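Local coordinates for protein pollen receptor-like kinase 3 (Arabidopsis thaliana, PDB 5WLS) that is a leucine-rich-repeat receptor-like kinase of pollen, whose extracellular domain resembles SERK co-receptors and so probably takes part in signal perception at the cell surface, at residues Q115-F120 and G139-H144. Sequence-based numbering, arbitrary orientation.
Sequences QLKRVF and GLEELH
F120 and H144 lie alongside each other on the concave face of a leucine-rich-repeat solenoid, ring centroids 4.3 Å apart and planes inclined at 48°, an oblique pair. H144 ND1 sits over one face of the phenyl ring, while E142 OE2 reaches its edge in plane, 3.6 Å from F120 CZ, and E142 CB packs against F120 CE2 at 3.7 Å. An alanine in place of F120 would probably leave E142 CB and one side of the imidazole without their phenyl neighbour. R118 runs beside E142, but OE2 lies over the guanidinium face, 3.9 Å from NE, making this long salt bridge electrostatic only. On the opposite, buried face, with CG anti to the backbone N (chi1 175°), L143 lies alongside V119, its CD1 meeting V119 CB at 3.8 Å. Parallel pairing fixes this register: V119 N donates to E142 O (2.9 Å, 171° at H) and H144 N to V119 O. Where the strands begin, K117 O accepts from E141 N (2.8 Å) and E142 N. Further out, S166 hydrogen-bonds H144 NE2, and L143 packs on L134 and L167. Strand 118-120 thus joins 142-144 between 93-95 and 166-168, consecutive rungs of the repeat sheet.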
# COMPACT_ATOMS: atom_id res chain seq x y z
N GLN A 115 10.96 -2.34 6.09
CA GLN A 115 10.17 -3.44 6.61
C GLN A 115 9.01 -3.83 5.70
O GLN A 115 8.43 -4.90 5.89
CB GLN A 115 9.63 -3.09 8.00
CG GLN A 115 10.70 -2.72 9.02
CD GLN A 115 11.66 -3.86 9.31
OE1 GLN A 115 12.80 -3.86 8.86
NE2 GLN A 115 11.19 -4.84 10.08
N LEU A 116 8.65 -2.98 4.74
CA LEU A 116 7.49 -3.26 3.89
C LEU A 116 7.72 -4.50 3.05
O LEU A 116 8.65 -4.55 2.23
CB LEU A 116 7.19 -2.06 3.00
CG LEU A 116 6.14 -1.07 3.52
CD1 LEU A 116 6.12 0.20 2.67
CD2 LEU A 116 4.76 -1.72 3.58
N LYS A 117 6.88 -5.52 3.25
CA LYS A 117 6.86 -6.71 2.42
C LYS A 117 5.77 -6.67 1.36
O LYS A 117 5.93 -7.23 0.27
CB LYS A 117 6.65 -7.95 3.29
CG LYS A 117 7.74 -8.15 4.32
CD LYS A 117 7.58 -9.50 5.00
CE LYS A 117 8.91 -10.02 5.51
NZ LYS A 117 8.72 -10.87 6.72
N ARG A 118 4.66 -6.02 1.67
CA ARG A 118 3.49 -6.00 0.82
C ARG A 118 2.93 -4.59 0.68
O ARG A 118 2.71 -3.91 1.68
CB ARG A 118 2.41 -6.93 1.35
CG ARG A 118 2.47 -8.46 1.21
CD ARG A 118 1.32 -8.57 2.18
NE ARG A 118 0.08 -8.65 1.43
CZ ARG A 118 -1.01 -9.34 1.72
NH1 ARG A 118 -1.13 -10.04 2.84
NH2 ARG A 118 -2.04 -9.22 0.90
N VAL A 119 2.74 -4.17 -0.57
CA VAL A 119 2.18 -2.86 -0.91
C VAL A 119 1.13 -3.08 -2.00
O VAL A 119 1.48 -3.38 -3.15
CB VAL A 119 3.26 -1.89 -1.40
CG1 VAL A 119 2.62 -0.60 -1.86
CG2 VAL A 119 4.28 -1.63 -0.29
N PHE A 120 -0.14 -2.94 -1.63
CA PHE A 120 -1.25 -3.05 -2.57
C PHE A 120 -1.89 -1.66 -2.68
O PHE A 120 -2.54 -1.20 -1.74
CB PHE A 120 -2.28 -4.09 -2.11
CG PHE A 120 -1.78 -5.52 -2.16
CD1 PHE A 120 -2.61 -6.53 -2.63
CD2 PHE A 120 -0.51 -5.85 -1.72
CE1 PHE A 120 -2.16 -7.84 -2.67
CE2 PHE A 120 -0.06 -7.15 -1.76
CZ PHE A 120 -0.89 -8.15 -2.24
N GLY A 139 13.41 -5.99 0.54
CA GLY A 139 12.50 -6.94 1.14
C GLY A 139 11.08 -6.91 0.61
O GLY A 139 10.21 -7.58 1.18
N LEU A 140 10.82 -6.17 -0.46
CA LEU A 140 9.47 -6.08 -1.01
C LEU A 140 9.15 -7.39 -1.73
O LEU A 140 9.88 -7.81 -2.63
CB LEU A 140 9.37 -4.91 -1.98
CG LEU A 140 7.99 -4.66 -2.62
CD1 LEU A 140 6.94 -4.38 -1.55
CD2 LEU A 140 8.06 -3.55 -3.66
N GLU A 141 8.06 -8.03 -1.33
CA GLU A 141 7.68 -9.30 -1.93
C GLU A 141 6.48 -9.20 -2.86
O GLU A 141 6.47 -9.85 -3.91
CB GLU A 141 7.40 -10.33 -0.83
CG GLU A 141 8.43 -10.27 0.29
CD GLU A 141 8.17 -11.27 1.40
OE1 GLU A 141 9.04 -11.40 2.29
OE2 GLU A 141 7.12 -11.94 1.37
N GLU A 142 5.49 -8.38 -2.52
CA GLU A 142 4.27 -8.26 -3.30
C GLU A 142 3.97 -6.79 -3.54
O GLU A 142 3.75 -6.03 -2.58
CB GLU A 142 3.10 -8.94 -2.59
CG GLU A 142 3.31 -10.44 -2.42
CD GLU A 142 2.46 -11.02 -1.33
OE1 GLU A 142 3.03 -11.53 -0.34
OE2 GLU A 142 1.21 -10.98 -1.45
N LEU A 143 3.95 -6.38 -4.81
CA LEU A 143 3.66 -5.00 -5.18
C LEU A 143 2.57 -5.01 -6.24
O LEU A 143 2.80 -5.43 -7.38
CB LEU A 143 4.91 -4.29 -5.69
CG LEU A 143 4.67 -2.87 -6.21
CD1 LEU A 143 4.14 -1.97 -5.11
CD2 LEU A 143 5.93 -2.28 -6.83
N HIS A 144 1.38 -4.54 -5.87
CA HIS A 144 0.24 -4.49 -6.77
C HIS A 144 -0.19 -3.04 -6.94
O HIS A 144 -0.63 -2.41 -5.98
CB HIS A 144 -0.91 -5.36 -6.26
CG HIS A 144 -0.59 -6.83 -6.25
ND1 HIS A 144 -1.46 -7.77 -5.74
CD2 HIS A 144 0.49 -7.51 -6.69
CE1 HIS A 144 -0.93 -8.97 -5.87
NE2 HIS A 144 0.26 -8.84 -6.44